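Local coordinates for PAC2 family protein (Streptomyces avermitilis, PDB 3MNF) that is of unknown function but belongs to the PAC2 family, at residues N16-A22 with L119-L123. Residues are numbered along the deposited sequence; the frame is centred on the assembly and turned at random.
Sequences NDAGDAA and LGALL
Two backbone hydrogen bonds tie Ala121 to the loop 16-20: its N-H is donated to Asn16 O (2.9 Å), and its O accepts the N-H of Ala18 (N to O 3.0 Å). Both bonds bracket Asp17, which forms a single beta bridge with Ala121. The CB of Asp17 points away from the strand, and its OD2 bonds Ser23 OG in the helix that follows. A type I turn, closed by Asp20 N on Asp17 O, then swings the chain into that helix.

The loop and the helix start press on the strand through methyl groups, and alanine's short side chain suits so close an approach. The methyl of Ala121 points into the loop, with Ala18 CB 3.7 Å from its CB and Ala21 CB 4.0 Å away. Ala22 CB rests 3.5 Å from Gly120 CA. Asn16 O also lies close over Gly120 CA and leaves little room there for a side chain, which suits glycine. On the exposed edge, Leu123 holds CG beside its backbone N, anti to the carbonyl carbon (chi1 -48°), and its CD2 meets Ala18 CB at 3.8 Å.

Strand 7-13 lies beside and parallel to strand 115-124 in the central mixed sheet; the loop after it crosses to the C-terminal end of that neighbour and runs into helix 21-32, a strand-loop-helix connection of an alpha/beta fold.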
loop_
_atom_site.group_PDB
_atom_site.type_symbol
_atom_site.label_atom_id
_atom_site.label_comp_id
_atom_site.label_asym_id
_atom_site.label_seq_id
_atom_site.Cartn_x
_atom_site.Cartn_y
_atom_site.Cartn_z
ATOM N N ASN A 16 -18.367 -8.142 -18.391
ATOM C CA ASN A 16 -18.194 -9.443 -19.080
ATOM C C ASN A 16 -19.370 -10.404 -18.881
ATOM O O ASN A 16 -19.209 -11.624 -18.986
ATOM C CB ASN A 16 -16.935 -10.176 -18.608
ATOM C CG ASN A 16 -15.767 -9.261 -18.362
ATOM O OD1 ASN A 16 -14.891 -9.099 -19.220
ATOM N ND2 ASN A 16 -15.731 -8.664 -17.176
ATOM N N ASP A 17 -20.548 -9.869 -18.590
ATOM C CA ASP A 17 -21.611 -10.683 -18.058
ATOM C C ASP A 17 -22.961 -10.218 -18.596
ATOM O O ASP A 17 -23.868 -9.864 -17.850
ATOM C CB ASP A 17 -21.536 -10.634 -16.541
ATOM C CG ASP A 17 -22.447 -11.629 -15.868
ATOM O OD1 ASP A 17 -22.585 -12.785 -16.351
ATOM O OD2 ASP A 17 -23.037 -11.230 -14.835
ATOM N N ALA A 18 -23.081 -10.285 -19.918
ATOM C CA ALA A 18 -24.166 -9.684 -20.668
ATOM C C ALA A 18 -25.610 -9.923 -20.181
ATOM O O ALA A 18 -26.427 -8.990 -20.186
ATOM C CB ALA A 18 -24.027 -10.029 -22.123
ATOM N N GLY A 19 -25.981 -11.118 -19.772
ATOM C CA GLY A 19 -27.356 -11.208 -19.273
ATOM C C GLY A 19 -27.345 -11.667 -17.840
ATOM O O GLY A 19 -28.279 -12.329 -17.391
ATOM N N ASP A 20 -26.262 -11.344 -17.133
ATOM C CA ASP A 20 -25.896 -12.045 -15.908
ATOM C C ASP A 20 -25.841 -13.543 -16.221
ATOM O O ASP A 20 -25.970 -14.390 -15.328
ATOM C CB ASP A 20 -26.891 -11.777 -14.774
ATOM C CG ASP A 20 -27.231 -10.293 -14.597
ATOM O OD1 ASP A 20 -26.745 -9.430 -15.365
ATOM O OD2 ASP A 20 -28.015 -9.980 -13.673
ATOM N N ALA A 21 -25.654 -13.867 -17.498
ATOM C CA ALA A 21 -25.715 -15.244 -17.929
ATOM C C ALA A 21 -24.578 -16.027 -17.299
ATOM O O ALA A 21 -24.795 -17.124 -16.766
ATOM C CB ALA A 21 -25.642 -15.325 -19.408
ATOM N N ALA A 22 -23.376 -15.447 -17.335
ATOM C CA ALA A 22 -22.188 -16.118 -16.835
ATOM C C ALA A 22 -22.210 -16.144 -15.340
ATOM O O ALA A 22 -21.987 -17.192 -14.749
ATOM C CB ALA A 22 -20.936 -15.471 -17.351
ATOM N N LEU A 119 -16.056 -18.021 -17.368
ATOM C CA LEU A 119 -17.259 -17.908 -18.165
ATOM C C LEU A 119 -17.605 -16.457 -18.402
ATOM O O LEU A 119 -17.446 -15.633 -17.517
ATOM C CB LEU A 119 -18.414 -18.605 -17.460
ATOM C CG LEU A 119 -18.263 -20.082 -17.075
ATOM C CD1 LEU A 119 -19.583 -20.635 -16.570
ATOM C CD2 LEU A 119 -17.767 -20.912 -18.238
ATOM N N GLY A 120 -18.074 -16.131 -19.591
ATOM C CA GLY A 120 -18.535 -14.784 -19.840
ATOM C C GLY A 120 -19.672 -14.706 -20.839
ATOM O O GLY A 120 -19.943 -15.662 -21.602
ATOM N N ALA A 121 -20.340 -13.556 -20.845
ATOM C CA ALA A 121 -21.311 -13.265 -21.887
ATOM C C ALA A 121 -21.097 -11.878 -22.458
ATOM O O ALA A 121 -20.766 -10.949 -21.733
ATOM C CB ALA A 121 -22.719 -13.410 -21.364
ATOM N N LEU A 122 -21.286 -11.751 -23.763
ATOM C CA LEU A 122 -21.246 -10.466 -24.442
ATOM C C LEU A 122 -22.529 -10.322 -25.249
ATOM O O LEU A 122 -23.256 -11.289 -25.424
ATOM C CB LEU A 122 -20.011 -10.360 -25.345
ATOM C CG LEU A 122 -19.521 -11.521 -26.232
ATOM C CD1 LEU A 122 -20.610 -12.140 -27.054
ATOM C CD2 LEU A 122 -18.417 -11.061 -27.170
ATOM N N LEU A 123 -22.821 -9.113 -25.717
ATOM C CA LEU A 123 -23.953 -8.878 -26.608
ATOM C C LEU A 123 -23.520 -9.159 -28.034
ATOM O O LEU A 123 -22.554 -8.586 -28.506
ATOM C CB LEU A 123 -24.435 -7.431 -26.501
ATOM C CG LEU A 123 -24.642 -6.866 -25.096
ATOM C CD1 LEU A 123 -24.885 -5.372 -25.128
ATOM C CD2 LEU A 123 -25.793 -7.588 -24.405
#